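Local structure of glucose-6-phosphate isomerase (Thermus thermophilus, 1ZZG) at residues 86-91 with 367-372; 194-199 with 208-213; 252-257 with 372-377. The protein probably catalyses the reversible isomerisation of glucose 6-phosphate to fructose 6-phosphate, a step shared by glycolysis and gluconeogenesis. All blocks are in the same frame, centred on the assembly; numbering follows the deposited sequence.

Contact 1: residues 86-91 with 367-372; sequences AAFNES and PEVSPY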
ATOM      1  N   ALA A  86     -10.688  -5.508   6.321  1.00 23.85           N
ATOM      2  CA  ALA A  86      -9.599  -5.096   7.195  1.00 24.55           C
ATOM      3  C   ALA A  86     -10.120  -4.176   8.294  1.00 25.61           C
ATOM      4  O   ALA A  86      -9.636  -4.197   9.422  1.00 25.28           O
ATOM      5  CB  ALA A  86      -8.520  -4.382   6.388  1.00 23.98           C
ATOM      6  N   ALA A  87     -11.125  -3.377   7.959  1.00 25.03           N
ATOM      7  CA  ALA A  87     -11.678  -2.433   8.914  1.00 26.62           C
ATOM      8  C   ALA A  87     -12.761  -2.990   9.835  1.00 27.07           C
ATOM      9  O   ALA A  87     -12.926  -2.514  10.963  1.00 26.71           O
ATOM     10  CB  ALA A  87     -12.219  -1.217   8.169  1.00 25.35           C
ATOM     11  N   PHE A  88     -13.482  -4.007   9.380  1.00 25.41           N
ATOM     12  CA  PHE A  88     -14.579  -4.520  10.183  1.00 26.00           C
ATOM     13  C   PHE A  88     -14.609  -6.009  10.497  1.00 26.59           C
ATOM     14  O   PHE A  88     -15.679  -6.558  10.751  1.00 28.01           O
ATOM     15  CB  PHE A  88     -15.895  -4.109   9.518  1.00 24.75           C
ATOM     16  CG  PHE A  88     -15.966  -2.645   9.183  1.00 24.69           C
ATOM     17  CD1 PHE A  88     -15.856  -1.685  10.187  1.00 24.95           C
ATOM     18  CD2 PHE A  88     -16.132  -2.224   7.867  1.00 24.93           C
ATOM     19  CE1 PHE A  88     -15.913  -0.323   9.887  1.00 24.01           C
ATOM     20  CE2 PHE A  88     -16.192  -0.864   7.551  1.00 26.47           C
ATOM     21  CZ  PHE A  88     -16.082   0.092   8.564  1.00 25.55           C
ATOM     22  N   ASN A  89     -13.461  -6.673  10.492  1.00 26.30           N
ATOM     23  CA  ASN A  89     -13.465  -8.094  10.803  1.00 28.25           C
ATOM     24  C   ASN A  89     -13.714  -8.269  12.303  1.00 30.11           C
ATOM     25  O   ASN A  89     -12.887  -7.883  13.130  1.00 29.03           O
ATOM     26  CB  ASN A  89     -12.136  -8.743  10.413  1.00 28.38           C
ATOM     27  CG  ASN A  89     -12.200 -10.259  10.465  1.00 29.29           C
ATOM     28  OD1 ASN A  89     -12.732 -10.831  11.415  1.00 29.21           O
ATOM     29  ND2 ASN A  89     -11.657 -10.917   9.444  1.00 26.23           N
ATOM     30  N   GLU A  90     -14.861  -8.842  12.646  1.00 31.03           N
ATOM     31  CA  GLU A  90     -15.228  -9.063  14.042  1.00 32.50           C
ATOM     32  C   GLU A  90     -15.201 -10.548  14.396  1.00 32.66           C
ATOM     33  O   GLU A  90     -14.991 -10.916  15.551  1.00 32.95           O
ATOM     34  CB  GLU A  90     -16.650  -8.553  14.311  1.00 35.40           C
ATOM     35  CG  GLU A  90     -16.924  -7.096  13.978  1.00 39.58           C
ATOM     36  CD  GLU A  90     -16.112  -6.137  14.823  1.00 41.91           C
ATOM     37  OE1 GLU A  90     -15.833  -6.473  15.994  1.00 43.14           O
ATOM     38  OE2 GLU A  90     -15.765  -5.043  14.321  1.00 45.42           O
ATOM     39  N   SER A  91     -15.416 -11.393  13.393  1.00 30.72           N
ATOM     40  CA  SER A  91     -15.487 -12.840  13.585  1.00 31.47           C
ATOM     41  C   SER A  91     -14.173 -13.578  13.793  1.00 31.40           C
ATOM     42  O   SER A  91     -14.148 -14.640  14.406  1.00 32.88           O
ATOM     43  CB  SER A  91     -16.210 -13.475  12.398  1.00 30.34           C
ATOM     44  OG  SER A  91     -15.412 -13.382  11.234  1.00 28.40           O
ATOM     45  N   PRO A 367     -17.200  10.552  11.954  1.00 29.43           N
ATOM     46  CA  PRO A 367     -17.475  10.527  13.394  1.00 28.46           C
ATOM     47  C   PRO A 367     -16.629   9.456  14.086  1.00 28.74           C
ATOM     48  O   PRO A 367     -16.173   9.634  15.211  1.00 27.75           O
ATOM     49  CB  PRO A 367     -18.966  10.217  13.448  1.00 28.64           C
ATOM     50  CG  PRO A 367     -19.484  10.920  12.216  1.00 30.21           C
ATOM     51  CD  PRO A 367     -18.448  10.559  11.168  1.00 28.36           C
ATOM     52  N   GLU A 368     -16.425   8.344  13.391  1.00 28.25           N
ATOM     53  CA  GLU A 368     -15.630   7.235  13.899  1.00 27.21           C
ATOM     54  C   GLU A 368     -15.502   6.251  12.745  1.00 26.38           C
ATOM     55  O   GLU A 368     -16.185   6.403  11.735  1.00 24.94           O
ATOM     56  CB  GLU A 368     -16.329   6.562  15.090  1.00 28.58           C
ATOM     57  CG  GLU A 368     -17.565   5.721  14.749  1.00 29.25           C
ATOM     58  CD  GLU A 368     -18.771   6.547  14.341  1.00 33.80           C
ATOM     59  OE1 GLU A 368     -19.227   7.380  15.154  1.00 31.92           O
ATOM     60  OE2 GLU A 368     -19.276   6.359  13.207  1.00 34.30           O
ATOM     61  N   VAL A 369     -14.627   5.259  12.879  1.00 25.04           N
ATOM     62  CA  VAL A 369     -14.476   4.266  11.824  1.00 25.18           C
ATOM     63  C   VAL A 369     -15.508   3.170  12.065  1.00 26.16           C
ATOM     64  O   VAL A 369     -15.291   2.257  12.864  1.00 25.57           O
ATOM     65  CB  VAL A 369     -13.060   3.645  11.805  1.00 25.18           C
ATOM     66  CG1 VAL A 369     -12.965   2.610  10.681  1.00 22.73           C
ATOM     67  CG2 VAL A 369     -12.018   4.740  11.601  1.00 26.64           C
ATOM     68  N   SER A 370     -16.639   3.287  11.372  1.00 26.59           N
ATOM     69  CA  SER A 370     -17.736   2.331  11.486  1.00 26.49           C
ATOM     70  C   SER A 370     -18.316   2.026  10.107  1.00 25.55           C
ATOM     71  O   SER A 370     -18.111   2.785   9.157  1.00 24.22           O
ATOM     72  CB  SER A 370     -18.840   2.911  12.372  1.00 27.47           C
ATOM     73  OG  SER A 370     -19.339   4.129  11.837  1.00 26.20           O
ATOM     74  N   PRO A 371     -19.040   0.901   9.977  1.00 24.21           N
ATOM     75  CA  PRO A 371     -19.632   0.551   8.684  1.00 24.57           C
ATOM     76  C   PRO A 371     -20.454   1.725   8.136  1.00 24.21           C
ATOM     77  O   PRO A 371     -20.359   2.076   6.959  1.00 24.72           O
ATOM     78  CB  PRO A 371     -20.502  -0.659   9.026  1.00 25.17           C
ATOM     79  CG  PRO A 371     -19.731  -1.316  10.149  1.00 24.66           C
ATOM     80  CD  PRO A 371     -19.339  -0.124  10.993  1.00 24.20           C
ATOM     81  N   TYR A 372     -21.247   2.337   9.011  1.00 23.82           N
ATOM     82  CA  TYR A 372     -22.098   3.472   8.647  1.00 24.14           C
ATOM     83  C   TYR A 372     -21.271   4.624   8.074  1.00 24.03           C
ATOM     84  O   TYR A 372     -21.516   5.084   6.952  1.00 22.66           O
ATOM     85  CB  TYR A 372     -22.877   3.941   9.879  1.00 23.67           C
ATOM     86  CG  TYR A 372     -23.834   5.098   9.647  1.00 27.66           C
ATOM     87  CD1 TYR A 372     -25.089   4.895   9.072  1.00 28.95           C
ATOM     88  CD2 TYR A 372     -23.488   6.396  10.027  1.00 27.56           C
ATOM     89  CE1 TYR A 372     -25.980   5.957   8.887  1.00 28.63           C
ATOM     90  CE2 TYR A 372     -24.369   7.464   9.844  1.00 29.99           C
ATOM     91  CZ  TYR A 372     -25.609   7.237   9.277  1.00 30.37           C
ATOM     92  OH  TYR A 372     -26.477   8.295   9.108  1.00 34.42           O
TER

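Contact 2: residues 194-199 with 208-213; sequences VGLLPL and ALLMGA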
ATOM      1  N   VAL A 194     -19.900  -8.482  -3.877  1.00 23.09           N
ATOM      2  CA  VAL A 194     -18.437  -8.467  -3.961  1.00 22.18           C
ATOM      3  C   VAL A 194     -17.871  -8.165  -2.575  1.00 22.95           C
ATOM      4  O   VAL A 194     -16.948  -8.829  -2.110  1.00 22.46           O
ATOM      5  CB  VAL A 194     -17.925  -7.380  -4.941  1.00 21.76           C
ATOM      6  CG1 VAL A 194     -16.413  -7.213  -4.800  1.00 20.27           C
ATOM      7  CG2 VAL A 194     -18.274  -7.757  -6.369  1.00 21.99           C
ATOM      8  N   GLY A 195     -18.436  -7.157  -1.919  1.00 21.93           N
ATOM      9  CA  GLY A 195     -17.983  -6.801  -0.587  1.00 21.81           C
ATOM     10  C   GLY A 195     -18.879  -7.350   0.516  1.00 22.95           C
ATOM     11  O   GLY A 195     -18.401  -7.675   1.601  1.00 24.10           O
ATOM     12  N   LEU A 196     -20.177  -7.468   0.245  1.00 21.64           N
ATOM     13  CA  LEU A 196     -21.107  -7.958   1.261  1.00 22.46           C
ATOM     14  C   LEU A 196     -20.848  -9.394   1.705  1.00 22.09           C
ATOM     15  O   LEU A 196     -20.905  -9.688   2.902  1.00 22.46           O
ATOM     16  CB  LEU A 196     -22.551  -7.826   0.779  1.00 22.03           C
ATOM     17  CG  LEU A 196     -22.960  -6.385   0.463  1.00 23.03           C
ATOM     18  CD1 LEU A 196     -24.397  -6.363  -0.004  1.00 23.62           C
ATOM     19  CD2 LEU A 196     -22.761  -5.507   1.695  1.00 21.55           C
ATOM     20  N   LEU A 197     -20.555 -10.280   0.757  1.00 22.15           N
ATOM     21  CA  LEU A 197     -20.305 -11.677   1.098  1.00 23.55           C
ATOM     22  C   LEU A 197     -19.115 -11.822   2.059  1.00 24.28           C
ATOM     23  O   LEU A 197     -19.257 -12.382   3.145  1.00 25.18           O
ATOM     24  CB  LEU A 197     -20.072 -12.513  -0.167  1.00 24.13           C
ATOM     25  CG  LEU A 197     -19.891 -14.013   0.111  1.00 23.78           C
ATOM     26  CD1 LEU A 197     -21.117 -14.553   0.858  1.00 22.66           C
ATOM     27  CD2 LEU A 197     -19.688 -14.761  -1.199  1.00 23.99           C
ATOM     28  N   PRO A 198     -17.924 -11.334   1.669  1.00 25.15           N
ATOM     29  CA  PRO A 198     -16.812 -11.482   2.616  1.00 24.78           C
ATOM     30  C   PRO A 198     -17.090 -10.772   3.940  1.00 25.29           C
ATOM     31  O   PRO A 198     -16.731 -11.280   4.993  1.00 24.91           O
ATOM     32  CB  PRO A 198     -15.614 -10.889   1.860  1.00 26.45           C
ATOM     33  CG  PRO A 198     -16.253  -9.969   0.834  1.00 27.23           C
ATOM     34  CD  PRO A 198     -17.454 -10.766   0.392  1.00 25.04           C
ATOM     35  N   LEU A 199     -17.741  -9.611   3.893  1.00 24.68           N
ATOM     36  CA  LEU A 199     -18.047  -8.886   5.127  1.00 25.39           C
ATOM     37  C   LEU A 199     -18.971  -9.680   6.043  1.00 24.47           C
ATOM     38  O   LEU A 199     -18.878  -9.581   7.273  1.00 24.99           O
ATOM     39  CB  LEU A 199     -18.682  -7.530   4.830  1.00 25.08           C
ATOM     40  CG  LEU A 199     -17.709  -6.362   4.687  1.00 28.48           C
ATOM     41  CD1 LEU A 199     -18.504  -5.092   4.405  1.00 29.70           C
ATOM     42  CD2 LEU A 199     -16.876  -6.204   5.964  1.00 26.60           C
ATOM     43  N   ALA A 208     -25.756  -1.482   8.271  1.00 22.94           N
ATOM     44  CA  ALA A 208     -25.197  -0.179   8.598  1.00 22.61           C
ATOM     45  C   ALA A 208     -24.359   0.347   7.445  1.00 23.61           C
ATOM     46  O   ALA A 208     -24.362   1.537   7.161  1.00 22.96           O
ATOM     47  CB  ALA A 208     -24.352  -0.270   9.872  1.00 23.17           C
ATOM     48  N   LEU A 209     -23.643  -0.547   6.775  1.00 23.10           N
ATOM     49  CA  LEU A 209     -22.825  -0.140   5.648  1.00 25.17           C
ATOM     50  C   LEU A 209     -23.704   0.486   4.560  1.00 24.78           C
ATOM     51  O   LEU A 209     -23.409   1.575   4.072  1.00 26.32           O
ATOM     52  CB  LEU A 209     -22.073  -1.347   5.083  1.00 26.22           C
ATOM     53  CG  LEU A 209     -21.077  -1.097   3.949  1.00 29.72           C
ATOM     54  CD1 LEU A 209     -19.835  -0.375   4.480  1.00 28.79           C
ATOM     55  CD2 LEU A 209     -20.696  -2.440   3.337  1.00 29.57           C
ATOM     56  N   LEU A 210     -24.790  -0.197   4.197  1.00 22.05           N
ATOM     57  CA  LEU A 210     -25.683   0.305   3.151  1.00 22.99           C
ATOM     58  C   LEU A 210     -26.452   1.556   3.591  1.00 22.86           C
ATOM     59  O   LEU A 210     -26.743   2.432   2.773  1.00 22.66           O
ATOM     60  CB  LEU A 210     -26.653  -0.799   2.694  1.00 22.49           C
ATOM     61  CG  LEU A 210     -26.000  -2.088   2.157  1.00 23.57           C
ATOM     62  CD1 LEU A 210     -27.074  -3.043   1.660  1.00 22.96           C
ATOM     63  CD2 LEU A 210     -25.023  -1.762   1.027  1.00 24.43           C
ATOM     64  N   MET A 211     -26.769   1.640   4.878  1.00 22.82           N
ATOM     65  CA  MET A 211     -27.470   2.808   5.409  1.00 23.88           C
ATOM     66  C   MET A 211     -26.582   4.039   5.234  1.00 23.36           C
ATOM     67  O   MET A 211     -27.046   5.101   4.835  1.00 22.53           O
ATOM     68  CB  MET A 211     -27.763   2.627   6.894  1.00 26.02           C
ATOM     69  CG  MET A 211     -28.773   1.544   7.214  1.00 35.43           C
ATOM     70  SD  MET A 211     -28.900   1.349   9.001  1.00 43.97           S
ATOM     71  CE  MET A 211     -29.040   3.111   9.502  1.00 38.05           C
ATOM     72  N   GLY A 212     -25.300   3.891   5.551  1.00 24.21           N
ATOM     73  CA  GLY A 212     -24.374   5.000   5.402  1.00 23.50           C
ATOM     74  C   GLY A 212     -24.257   5.409   3.947  1.00 22.65           C
ATOM     75  O   GLY A 212     -24.183   6.599   3.636  1.00 21.94           O
ATOM     76  N   ALA A 213     -24.243   4.429   3.045  1.00 20.35           N
ATOM     77  CA  ALA A 213     -24.145   4.732   1.619  1.00 21.76           C
ATOM     78  C   ALA A 213     -25.408   5.487   1.179  1.00 23.40           C
ATOM     79  O   ALA A 213     -25.345   6.396   0.345  1.00 20.55           O
ATOM     80  CB  ALA A 213     -23.974   3.441   0.803  1.00 22.20           C
TER

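Contact 3: residues 252-257 with 372-377; sequences ERLSHL and YAVGWL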
ATOM      1  N   GLU A 252      -5.573   2.732  10.950  1.00 24.74           N
ATOM      2  CA  GLU A 252      -4.905   1.507  10.532  1.00 24.21           C
ATOM      3  C   GLU A 252      -5.992   0.523  10.088  1.00 24.90           C
ATOM      4  O   GLU A 252      -5.789  -0.271   9.168  1.00 23.10           O
ATOM      5  CB  GLU A 252      -4.076   0.923  11.682  1.00 25.58           C
ATOM      6  CG  GLU A 252      -3.368  -0.396  11.361  1.00 26.80           C
ATOM      7  CD  GLU A 252      -2.290  -0.282  10.277  1.00 25.99           C
ATOM      8  OE1 GLU A 252      -1.894   0.846   9.902  1.00 26.25           O
ATOM      9  OE2 GLU A 252      -1.827  -1.344   9.804  1.00 29.19           O
ATOM     10  N   ARG A 253      -7.150   0.580  10.739  1.00 23.01           N
ATOM     11  CA  ARG A 253      -8.262  -0.298  10.373  1.00 23.33           C
ATOM     12  C   ARG A 253      -8.640  -0.050   8.908  1.00 22.88           C
ATOM     13  O   ARG A 253      -9.054  -0.970   8.195  1.00 23.11           O
ATOM     14  CB  ARG A 253      -9.472  -0.029  11.273  1.00 23.89           C
ATOM     15  CG  ARG A 253      -9.247  -0.377  12.742  1.00 25.13           C
ATOM     16  CD  ARG A 253     -10.439   0.069  13.565  1.00 27.60           C
ATOM     17  NE  ARG A 253     -11.662  -0.568  13.093  1.00 26.26           N
ATOM     18  CZ  ARG A 253     -12.884  -0.102  13.318  1.00 27.66           C
ATOM     19  NH1 ARG A 253     -13.045   1.018  14.009  1.00 28.87           N
ATOM     20  NH2 ARG A 253     -13.943  -0.761  12.858  1.00 26.32           N
ATOM     21  N   LEU A 254      -8.486   1.196   8.469  1.00 20.89           N
ATOM     22  CA  LEU A 254      -8.788   1.584   7.091  1.00 22.46           C
ATOM     23  C   LEU A 254      -7.526   1.632   6.225  1.00 22.19           C
ATOM     24  O   LEU A 254      -7.486   2.350   5.229  1.00 24.97           O
ATOM     25  CB  LEU A 254      -9.450   2.961   7.059  1.00 23.36           C
ATOM     26  CG  LEU A 254     -10.886   3.121   7.559  1.00 25.31           C
ATOM     27  CD1 LEU A 254     -11.290   4.584   7.433  1.00 26.67           C
ATOM     28  CD2 LEU A 254     -11.829   2.241   6.741  1.00 25.17           C
ATOM     29  N   SER A 255      -6.504   0.871   6.598  1.00 22.80           N
ATOM     30  CA  SER A 255      -5.245   0.870   5.849  1.00 23.32           C
ATOM     31  C   SER A 255      -5.375   0.464   4.377  1.00 22.99           C
ATOM     32  O   SER A 255      -4.494   0.754   3.572  1.00 22.39           O
ATOM     33  CB  SER A 255      -4.233  -0.058   6.530  1.00 22.62           C
ATOM     34  OG  SER A 255      -4.614  -1.412   6.398  1.00 28.29           O
ATOM     35  N   HIS A 256      -6.462  -0.210   4.020  1.00 21.63           N
ATOM     36  CA  HIS A 256      -6.636  -0.644   2.638  1.00 22.24           C
ATOM     37  C   HIS A 256      -7.592   0.237   1.834  1.00 23.02           C
ATOM     38  O   HIS A 256      -7.812  -0.009   0.643  1.00 22.42           O
ATOM     39  CB  HIS A 256      -7.098  -2.102   2.613  1.00 22.37           C
ATOM     40  CG  HIS A 256      -6.056  -3.060   3.102  1.00 24.78           C
ATOM     41  ND1 HIS A 256      -5.075  -3.573   2.281  1.00 26.89           N
ATOM     42  CD2 HIS A 256      -5.789  -3.531   4.344  1.00 26.37           C
ATOM     43  CE1 HIS A 256      -4.247  -4.315   2.995  1.00 28.16           C
ATOM     44  NE2 HIS A 256      -4.658  -4.306   4.250  1.00 28.79           N
ATOM     45  N   LEU A 257      -8.148   1.263   2.477  1.00 21.23           N
ATOM     46  CA  LEU A 257      -9.067   2.159   1.791  1.00 21.75           C
ATOM     47  C   LEU A 257      -8.355   2.996   0.725  1.00 20.79           C
ATOM     48  O   LEU A 257      -8.877   3.168  -0.378  1.00 23.19           O
ATOM     49  CB  LEU A 257      -9.777   3.092   2.784  1.00 20.70           C
ATOM     50  CG  LEU A 257     -10.882   3.963   2.167  1.00 22.96           C
ATOM     51  CD1 LEU A 257     -11.977   3.075   1.597  1.00 24.43           C
ATOM     52  CD2 LEU A 257     -11.480   4.885   3.219  1.00 22.74           C
ATOM     53  N   TYR A 372     -21.247   2.337   9.011  1.00 23.82           N
ATOM     54  CA  TYR A 372     -22.098   3.472   8.647  1.00 24.14           C
ATOM     55  C   TYR A 372     -21.271   4.624   8.074  1.00 24.03           C
ATOM     56  O   TYR A 372     -21.516   5.084   6.952  1.00 22.66           O
ATOM     57  CB  TYR A 372     -22.877   3.941   9.879  1.00 23.67           C
ATOM     58  CG  TYR A 372     -23.834   5.098   9.647  1.00 27.66           C
ATOM     59  CD1 TYR A 372     -25.089   4.895   9.072  1.00 28.95           C
ATOM     60  CD2 TYR A 372     -23.488   6.396  10.027  1.00 27.56           C
ATOM     61  CE1 TYR A 372     -25.980   5.957   8.887  1.00 28.63           C
ATOM     62  CE2 TYR A 372     -24.369   7.464   9.844  1.00 29.99           C
ATOM     63  CZ  TYR A 372     -25.609   7.237   9.277  1.00 30.37           C
ATOM     64  OH  TYR A 372     -26.477   8.295   9.108  1.00 34.42           O
ATOM     65  N   ALA A 373     -20.276   5.074   8.835  1.00 23.90           N
ATOM     66  CA  ALA A 373     -19.420   6.176   8.404  1.00 23.89           C
ATOM     67  C   ALA A 373     -18.570   5.855   7.167  1.00 23.66           C
ATOM     68  O   ALA A 373     -18.391   6.703   6.294  1.00 25.90           O
ATOM     69  CB  ALA A 373     -18.506   6.612   9.563  1.00 24.44           C
ATOM     70  N   VAL A 374     -18.042   4.640   7.097  1.00 24.02           N
ATOM     71  CA  VAL A 374     -17.206   4.253   5.966  1.00 22.66           C
ATOM     72  C   VAL A 374     -18.054   4.008   4.715  1.00 21.61           C
ATOM     73  O   VAL A 374     -17.637   4.340   3.606  1.00 21.03           O
ATOM     74  CB  VAL A 374     -16.350   3.009   6.316  1.00 21.49           C
ATOM     75  CG1 VAL A 374     -15.576   2.531   5.089  1.00 21.62           C
ATOM     76  CG2 VAL A 374     -15.375   3.369   7.456  1.00 22.57           C
ATOM     77  N   GLY A 375     -19.247   3.440   4.897  1.00 19.55           N
ATOM     78  CA  GLY A 375     -20.134   3.217   3.767  1.00 18.44           C
ATOM     79  C   GLY A 375     -20.495   4.570   3.177  1.00 19.52           C
ATOM     80  O   GLY A 375     -20.621   4.740   1.962  1.00 17.36           O
ATOM     81  N   TRP A 376     -20.665   5.543   4.064  1.00 19.53           N
ATOM     82  CA  TRP A 376     -20.981   6.903   3.665  1.00 20.58           C
ATOM     83  C   TRP A 376     -19.788   7.452   2.869  1.00 20.76           C
ATOM     84  O   TRP A 376     -19.951   7.945   1.755  1.00 20.55           O
ATOM     85  CB  TRP A 376     -21.229   7.763   4.912  1.00 21.77           C
ATOM     86  CG  TRP A 376     -21.777   9.143   4.624  1.00 23.49           C
ATOM     87  CD1 TRP A 376     -21.437   9.967   3.585  1.00 24.34           C
ATOM     88  CD2 TRP A 376     -22.723   9.872   5.420  1.00 25.54           C
ATOM     89  NE1 TRP A 376     -22.115  11.163   3.684  1.00 24.08           N
ATOM     90  CE2 TRP A 376     -22.911  11.130   4.801  1.00 24.96           C
ATOM     91  CE3 TRP A 376     -23.434   9.583   6.596  1.00 26.23           C
ATOM     92  CZ2 TRP A 376     -23.777  12.102   5.320  1.00 26.28           C
ATOM     93  CZ3 TRP A 376     -24.300  10.553   7.113  1.00 27.97           C
ATOM     94  CH2 TRP A 376     -24.460  11.795   6.470  1.00 28.04           C
ATOM     95  N   LEU A 377     -18.587   7.343   3.434  1.00 20.76           N
ATOM     96  CA  LEU A 377     -17.385   7.843   2.761  1.00 19.61           C
ATOM     97  C   LEU A 377     -17.157   7.223   1.380  1.00 19.30           C
ATOM     98  O   LEU A 377     -16.924   7.929   0.401  1.00 19.28           O
ATOM     99  CB  LEU A 377     -16.147   7.614   3.637  1.00 21.31           C
ATOM    100  CG  LEU A 377     -14.798   8.012   3.020  1.00 20.47           C
ATOM    101  CD1 LEU A 377     -14.836   9.473   2.576  1.00 22.34           C
ATOM    102  CD2 LEU A 377     -13.685   7.789   4.034  1.00 22.27           C
TER

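Contact 1: residues 86-91 with 367-372
The ring of Phe88 lies between Pro371 on one face and Ala87 on the other. From the first side comes Pro371 CG, 3.9 Å from the centroid of the Phe88 ring and only 12° off its normal, a CH-pi contact over the face. On the opposite side the CB of Ala87 sits 3.9 Å above the plane, also over the centre. At the edge, in the plane of the ring, is the carbonyl oxygen of Val369, 4.0 Å from Phe88 CE1. The far end of the ring also meets the backbone, with Phe88 CZ 3.3 Å from Ser370 C. A first torsion of -50°, which sets CG anti to the carbonyl carbon, carries the ring from segment 86-91 toward the start of helix 371-391. There Ser370 is the N-cap: its OG caps the N of Ala373 and also bonds Glu368 OE2 at 2.6 Å. Proline suits the first turn of a helix, where its nitrogen needs no hydrogen to give, and its CH groups suit an aromatic face. Val369 adds CG1, 4.2 Å from Phe88 CE1. Cutting Phe88 back to an alanine is likely to leave Pro371 CG without the ring face it packs on and open a gap beside Val369. With no polar bond between the segments, the contact rests on dispersion and CH-pi attraction, and so depends on the close fit of the proline against the ring face.

Contact 2: residues 194-199 with 208-213
Leu209 meets both Leu196 and Leu199 through a single methyl group, CD2. All the direct contacts between the two helices are of one kind, apolar methyl against apolar methyl. The closest brings Leu199 CD1 to 3.6 Å from Leu209 CD2, the two side chains crossing at about a right angle. Leu196 approaches the same methyl with its own CD2, 4.0 Å from Leu209 CD2. That branch of Leu196 also has a looser neighbour in Leu210, whose CD2 is 4.4 Å from Leu196 CD2. Leu209 reaches across because its CG stands anti to the backbone N, chi1 -176°, on a bond that already points at the other helix. The axes of segments 194-199 and 208-213 approach to 12.3 Å, and leucine suits these four buried places, being long enough to bridge that distance and branched at its end to offer a methyl to more than one neighbour.

The backbone bonds stay within each helix. Leu199 N bonds Gly195 O at 3.1 Å, and Ala213 N likewise bonds Leu209 O. Pro198 has no N-H to give to the turn before, and helix 193-201 is kinked there.

Apolar packing continues beyond the pair: Leu84 of helix 79-88 touches both Leu199 and Leu209, while Leu53 of helix 52-61 touches Leu210.

The two segments run roughly antiparallel, 148° between their directions, and their helices are joined by a short connection. This is a helical hairpin, whose leucines pack with helices 79-88 and 52-61 in the buried interior of this SIS-clan protein.

Contact 3: residues 252-257 with 372-377
The turn region between strand 244-249 and helix 257-269 packs on the first turns of helix 371-391, which itself follows strand 360-366 of the same mixed sheet, within the SIS-type alpha/beta fold of the isomerase family. Two overlapping type I beta turns, Glu252 to Ser255 and Leu254 to Leu257, shape this connection. The second is closed by Leu257 N to Leu254 O at 3.0 Å, and its end residues, Leu254 and Leu257, both face the helix.

Val374 and Leu377, three residues apart and so on one side of the helix, receive them. Leu254 and Val374 lie alongside one another, running opposite ways, with Leu254 CD2 lying 3.8 Å from Val374 CG2 and 4.1 Å from Val374 CG1. A beta-branched valine fits here because its two methyls spread round the single leucine methyl. Val374 also touches Phe88, and Leu254 touches Ala87, so helix 79-88 borders the same apolar patch. Glu102 of the second subunit accepts, through OE1, the backbone N-H groups of Glu252 and Arg253.

The second pair, about one turn further along helix 371-391, is all leucine, obliquely crossed. With CG of Leu257 anti to its N, chi1 -173°, the chain extends until Leu257 CD2 lies 3.7 Å from Leu377 CD2.

Contacts 1 and 3 have centres about 7 Å apart, share Tyr372 and both use the start of helix 371-391. Arg253 joins them: its NH2 is 2.8 Å from Ala87 O, a probable hydrogen bond, and its NH1 makes a weak one to Val369 O. Contact 2 lies about 11 Å, centre to centre, from each of the others. Its helix 206-221 packs on helix 371-391, Leu209 CD1 coming 3.5 Å from Pro371 O and 3.7 Å from Gly375 CA. Both segments of contact 2 fall in the sequence between those of contact 1, while contacts 1 and 3 interleave. All three lie away from the predicted active-site residues Glu267 and Lys406.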